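Local coordinates for cytochrome b5-domain protein (Methanococcoides burtonii, PDB 6VZ6), which binds a heme b group in a cytochrome b5-like domain and may serve in electron transfer, at residues 20-25 with 29-34. Residues are numbered along the deposited sequence; the frame is centred on the assembly and turned at random.
Sequences KCYFAY and VYDVTE. With HEM (protoporphyrin IX containing Fe), chain B.
The antiparallel beta hairpin of the cytochrome b5 fold, strand 22-25 against 28-31, carries one face onto the heme and holds Phe23 and Tyr30 as a hydrogen-bonded pair: Tyr30 N donates a hydrogen bond to Phe23 O at 2.8 Å, and Phe23 N donates one to Tyr30 O. One further backbone bond lies beyond the paired strands, where Val32 N donates to Cys21 O at 2.9 Å.

On the heme side, Phe23 CG lies between the backbone N and the carbonyl carbon (chi1 56°), a torsion that brings the ring against Val32 CG1 through CE2 at 3.5 Å and against Tyr30 CB through CE1, while the heme vinyl carbon CAC sits over one face, 3.7 Å from Phe23 CZ. Trp38 also meets this ring, and the side chain of His43, an axial ligand of the heme iron, is about 7 Å from that of Phe23.

The other face carries Tyr22, Ala24, Val29 and Asp31, with Leu10 of helix 7-12 packing on the first three. Here the Asp31 carboxylate stands at the Tyr22 ring edge, the planes 67° apart, with CG 3.5 Å from Tyr22 CE1. Asp31 OD1 closes an Asx turn by accepting from Thr33 N and takes a second bond from Thr33 OG1, which in turn accepts from Cys21 N. With an alanine here, Thr33 N and OG1 would lose their shared acceptor, and the hydroxyl that accepts from Cys21 N would probably be freer to turn. Asp31 OD2 lies 4.2 Å from Lys20 NZ, and a water that also bonds Tyr22 OH bridges the two, donating to OD2 at 2.8 Å.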
ATOM      1  N   LYS A  20      -6.850  -1.951  -7.854  1.00 18.84           N
ATOM      2  CA  LYS A  20      -6.456  -2.573  -6.591  1.00 19.30           C
ATOM      3  C   LYS A  20      -5.795  -1.550  -5.671  1.00 13.38           C
ATOM      4  O   LYS A  20      -5.409  -0.460  -6.096  1.00 13.75           O
ATOM      5  CB  LYS A  20      -5.489  -3.726  -6.844  1.00 15.80           C
ATOM      6  CG  LYS A  20      -6.196  -4.982  -7.405  1.00 19.38           C
ATOM      7  CD  LYS A  20      -5.215  -6.123  -7.585  1.00 15.56           C
ATOM      8  CE  LYS A  20      -5.946  -7.373  -8.145  1.00 19.34           C
ATOM      9  NZ  LYS A  20      -5.074  -8.563  -8.176  1.00 23.62           N
ATOM     10  N   CYS A  21      -5.680  -1.909  -4.402  1.00 15.84           N
ATOM     11  CA  CYS A  21      -5.094  -1.025  -3.397  1.00 17.02           C
ATOM     12  C   CYS A  21      -3.694  -1.520  -3.036  1.00 16.88           C
ATOM     13  O   CYS A  21      -3.538  -2.524  -2.326  1.00 13.08           O
ATOM     14  CB  CYS A  21      -5.971  -0.924  -2.154  1.00 19.83           C
ATOM     15  SG  CYS A  21      -5.365   0.411  -1.015  1.00 19.47           S
ATOM     16  N   TYR A  22      -2.689  -0.831  -3.594  1.00 13.11           N
ATOM     17  CA  TYR A  22      -1.274  -1.069  -3.324  1.00 10.86           C
ATOM     18  C   TYR A  22      -0.719   0.080  -2.499  1.00 16.05           C
ATOM     19  O   TYR A  22      -1.255   1.191  -2.551  1.00 14.98           O
ATOM     20  CB  TYR A  22      -0.451  -1.128  -4.610  1.00 13.25           C
ATOM     21  CG  TYR A  22      -0.750  -2.288  -5.537  1.00 13.64           C
ATOM     22  CD1 TYR A  22      -1.579  -3.353  -5.152  1.00 15.69           C
ATOM     23  CD2 TYR A  22      -0.182  -2.323  -6.785  1.00 13.26           C
ATOM     24  CE1 TYR A  22      -1.810  -4.433  -6.030  1.00 14.21           C
ATOM     25  CE2 TYR A  22      -0.398  -3.373  -7.643  1.00 13.25           C
ATOM     26  CZ  TYR A  22      -1.214  -4.410  -7.269  1.00 15.54           C
ATOM     27  OH  TYR A  22      -1.358  -5.391  -8.188  1.00 17.62           O
ATOM     28  N   PHE A  23       0.338  -0.192  -1.732  1.00 12.58           N
ATOM     29  CA  PHE A  23       1.163   0.886  -1.189  1.00 10.73           C
ATOM     30  C   PHE A  23       2.616   0.424  -1.146  1.00 11.45           C
ATOM     31  O   PHE A  23       2.924  -0.742  -1.351  1.00 13.83           O
ATOM     32  CB  PHE A  23       0.683   1.392   0.191  1.00 13.19           C
ATOM     33  CG  PHE A  23       0.586   0.342   1.249  1.00 15.58           C
ATOM     34  CD1 PHE A  23       1.725  -0.266   1.748  1.00 15.07           C
ATOM     35  CD2 PHE A  23      -0.660  -0.025   1.774  1.00 16.55           C
ATOM     36  CE1 PHE A  23       1.635  -1.253   2.725  1.00 13.96           C
ATOM     37  CE2 PHE A  23      -0.753  -0.984   2.772  1.00 14.34           C
ATOM     38  CZ  PHE A  23       0.398  -1.620   3.220  1.00 17.39           C
ATOM     39  N   ALA A  24       3.524   1.356  -0.917  1.00 15.05           N
ATOM     40  CA  ALA A  24       4.926   1.004  -0.755  1.00 11.16           C
ATOM     41  C   ALA A  24       5.346   1.193   0.693  1.00 13.89           C
ATOM     42  O   ALA A  24       4.830   2.047   1.417  1.00 13.85           O
ATOM     43  CB  ALA A  24       5.811   1.819  -1.691  1.00 13.56           C
ATOM     44  N   TYR A  25       6.249   0.326   1.119  1.00 13.92           N
ATOM     45  CA  TYR A  25       6.846   0.392   2.443  1.00 15.69           C
ATOM     46  C   TYR A  25       8.273  -0.121   2.327  1.00 15.14           C
ATOM     47  O   TYR A  25       8.477  -1.285   1.961  1.00 13.08           O
ATOM     48  CB  TYR A  25       6.053  -0.429   3.449  1.00 11.63           C
ATOM     49  CG  TYR A  25       6.666  -0.430   4.836  1.00 10.88           C
ATOM     50  CD1 TYR A  25       6.507   0.653   5.664  1.00 15.70           C
ATOM     51  CD2 TYR A  25       7.403  -1.513   5.303  1.00 16.01           C
ATOM     52  CE1 TYR A  25       7.037   0.667   6.938  1.00 19.01           C
ATOM     53  CE2 TYR A  25       7.957  -1.513   6.595  1.00 13.70           C
ATOM     54  CZ  TYR A  25       7.767  -0.392   7.394  1.00 19.96           C
ATOM     55  OH  TYR A  25       8.263  -0.330   8.664  1.00 22.29           O
ATOM     56  N   VAL A  29       6.252  -3.083  -2.594  1.00 13.62           N
ATOM     57  CA  VAL A  29       4.871  -2.746  -2.931  1.00 14.35           C
ATOM     58  C   VAL A  29       3.978  -3.886  -2.450  1.00 15.86           C
ATOM     59  O   VAL A  29       4.154  -5.040  -2.849  1.00 16.69           O
ATOM     60  CB  VAL A  29       4.712  -2.488  -4.434  1.00 17.18           C
ATOM     61  CG1 VAL A  29       3.249  -2.293  -4.794  1.00 17.19           C
ATOM     62  CG2 VAL A  29       5.531  -1.277  -4.875  1.00 15.39           C
ATOM     63  N   TYR A  30       3.075  -3.569  -1.532  1.00 14.37           N
ATOM     64  CA  TYR A  30       2.165  -4.524  -0.929  1.00 14.77           C
ATOM     65  C   TYR A  30       0.797  -4.393  -1.566  1.00 16.10           C
ATOM     66  O   TYR A  30       0.355  -3.280  -1.897  1.00 13.47           O
ATOM     67  CB  TYR A  30       1.990  -4.297   0.585  1.00 15.83           C
ATOM     68  CG  TYR A  30       3.152  -4.757   1.434  1.00 14.18           C
ATOM     69  CD1 TYR A  30       3.116  -5.944   2.145  1.00 14.36           C
ATOM     70  CD2 TYR A  30       4.297  -3.977   1.520  1.00 11.86           C
ATOM     71  CE1 TYR A  30       4.222  -6.332   2.920  1.00 12.29           C
ATOM     72  CE2 TYR A  30       5.412  -4.377   2.328  1.00 16.20           C
ATOM     73  CZ  TYR A  30       5.349  -5.542   2.983  1.00  9.64           C
ATOM     74  OH  TYR A  30       6.440  -5.890   3.748  1.00 14.44           O
ATOM     75  N   ASP A  31       0.098  -5.530  -1.668  1.00 19.80           N
ATOM     76  CA  ASP A  31      -1.295  -5.556  -2.139  1.00 13.32           C
ATOM     77  C   ASP A  31      -2.213  -5.783  -0.944  1.00 15.96           C
ATOM     78  O   ASP A  31      -2.216  -6.882  -0.376  1.00 14.62           O
ATOM     79  CB  ASP A  31      -1.492  -6.664  -3.176  1.00 17.17           C
ATOM     80  CG  ASP A  31      -2.910  -6.731  -3.699  1.00 17.98           C
ATOM     81  OD1 ASP A  31      -3.759  -5.925  -3.251  1.00 16.72           O
ATOM     82  OD2 ASP A  31      -3.171  -7.584  -4.580  1.00 22.45           O
ATOM     83  N   VAL A  32      -2.972  -4.754  -0.543  1.00 14.70           N
ATOM     84  CA  VAL A  32      -3.885  -4.891   0.590  1.00 15.31           C
ATOM     85  C   VAL A  32      -5.342  -4.814   0.139  1.00 16.95           C
ATOM     86  O   VAL A  32      -6.214  -4.572   0.946  1.00 15.36           O
ATOM     87  CB  VAL A  32      -3.600  -3.864   1.704  1.00 15.68           C
ATOM     88  CG1 VAL A  32      -2.261  -4.147   2.316  1.00 17.32           C
ATOM     89  CG2 VAL A  32      -3.675  -2.443   1.156  1.00 17.14           C
ATOM     90  N   THR A  33      -5.609  -5.041  -1.147  1.00 15.39           N
ATOM     91  CA  THR A  33      -6.966  -4.880  -1.688  1.00 18.48           C
ATOM     92  C   THR A  33      -8.001  -5.628  -0.847  1.00 19.79           C
ATOM     93  O   THR A  33      -9.140  -5.160  -0.695  1.00 19.56           O
ATOM     94  CB  THR A  33      -7.009  -5.413  -3.138  1.00 21.55           C
ATOM     95  OG1 THR A  33      -6.034  -4.748  -3.926  1.00 18.93           O
ATOM     96  CG2 THR A  33      -8.378  -5.236  -3.768  1.00 22.76           C
ATOM     97  N   GLU A  34      -7.585  -6.769  -0.279  1.00 18.54           N
ATOM     98  CA  GLU A  34      -8.426  -7.686   0.471  1.00 28.28           C
ATOM     99  C   GLU A  34      -8.663  -7.262   1.904  1.00 29.77           C
ATOM    100  O   GLU A  34      -9.558  -7.793   2.551  1.00 30.75           O
ATOM    101  CB  GLU A  34      -7.739  -9.068   0.542  1.00 28.94           C
ATOM    102  CG  GLU A  34      -6.207  -9.023   1.028  1.00 58.47           C
ATOM    103  CD  GLU A  34      -5.176  -8.719  -0.097  1.00 70.22           C
ATOM    104  OE1 GLU A  34      -4.512  -9.627  -0.615  1.00 60.25           O
ATOM    105  OE2 GLU A  34      -4.987  -7.576  -0.454  1.00 57.52           O
TER
HETATM  106  CHA HEM B 101      -3.900  -2.323  10.730  1.00 21.03           C
HETATM  107  CHB HEM B 101      -4.640   2.169  12.172  1.00 15.97           C
HETATM  108  CHC HEM B 101      -1.215   3.772   9.220  1.00 15.68           C
HETATM  109  CHD HEM B 101      -0.967  -0.661   7.305  1.00 13.29           C
HETATM  110  C1A HEM B 101      -4.324  -1.257  11.459  1.00 21.25           C
HETATM  111  C2A HEM B 101      -5.140  -1.320  12.647  1.00 22.01           C
HETATM  112  C3A HEM B 101      -5.359  -0.050  13.032  1.00 23.62           C
HETATM  113  C4A HEM B 101      -4.675   0.817  12.097  1.00 18.30           C
HETATM  114  CMA HEM B 101      -6.156   0.492  14.235  1.00 20.71           C
HETATM  115  CAA HEM B 101      -5.636  -2.655  13.264  1.00 22.62           C
HETATM  116  CBA HEM B 101      -5.526  -2.703  14.778  1.00 58.45           C
HETATM  117  CGA HEM B 101      -4.117  -3.048  15.099  1.00 48.43           C
HETATM  118  O1A HEM B 101      -3.535  -3.768  14.264  1.00 53.66           O
HETATM  119  O2A HEM B 101      -3.595  -2.603  16.164  1.00 52.87           O
HETATM  120  C1B HEM B 101      -3.777   2.966  11.492  1.00 19.91           C
HETATM  121  C2B HEM B 101      -3.758   4.359  11.661  1.00 23.13           C
HETATM  122  C3B HEM B 101      -2.816   4.864  10.880  1.00 20.05           C
HETATM  123  C4B HEM B 101      -2.225   3.764  10.140  1.00 17.75           C
HETATM  124  CMB HEM B 101      -4.644   5.134  12.645  1.00 22.46           C
HETATM  125  CAB HEM B 101      -2.493   6.369  10.979  1.00 24.59           C
HETATM  126  CBB HEM B 101      -1.213   6.761  10.927  1.00 19.15           C
HETATM  127  C1C HEM B 101      -0.827   2.702   8.453  1.00 17.52           C
HETATM  128  C2C HEM B 101       0.231   2.708   7.454  1.00 19.40           C
HETATM  129  C3C HEM B 101       0.289   1.476   6.912  1.00 14.86           C
HETATM  130  C4C HEM B 101      -0.718   0.659   7.567  1.00 14.61           C
HETATM  131  CMC HEM B 101       1.060   3.960   7.111  1.00 14.74           C
HETATM  132  CAC HEM B 101       1.195   0.868   5.793  1.00 20.22           C
HETATM  133  CBC HEM B 101       2.435   1.253   5.564  1.00 23.64           C
HETATM  134  C1D HEM B 101      -1.794  -1.490   8.015  1.00 19.73           C
HETATM  135  C2D HEM B 101      -2.130  -2.869   7.695  1.00 17.98           C
HETATM  136  C3D HEM B 101      -2.919  -3.340   8.656  1.00 16.48           C
HETATM  137  C4D HEM B 101      -3.133  -2.257   9.581  1.00 17.07           C
HETATM  138  CMD HEM B 101      -1.595  -3.649   6.468  1.00 17.49           C
HETATM  139  CAD HEM B 101      -3.558  -4.749   8.791  1.00 15.33           C
HETATM  140  CBD HEM B 101      -4.836  -4.770   7.957  1.00 18.22           C
HETATM  141  CGD HEM B 101      -5.601  -6.072   8.087  1.00 21.43           C
HETATM  142  O1D HEM B 101      -6.591  -6.274   7.355  1.00 17.20           O
HETATM  143  O2D HEM B 101      -5.171  -6.946   8.868  1.00 19.97           O
HETATM  144  NA  HEM B 101      -4.042   0.045  11.156  1.00 19.34           N
HETATM  145  NB  HEM B 101      -2.853   2.622  10.533  1.00 17.82           N
HETATM  146  NC  HEM B 101      -1.366   1.429   8.515  1.00 17.14           N
HETATM  147  ND  HEM B 101      -2.439  -1.142   9.169  1.00 17.39           N
HETATM  148 FE   HEM B 101      -2.684   0.713   9.882  1.00 15.96          FE
HETATM  149  O   HOH W   1      -2.211  -7.766  -7.155  1.00 23.45           O
HETATM  150  O   HOH W   2      -5.689  -8.669  -4.829  1.00 30.21           O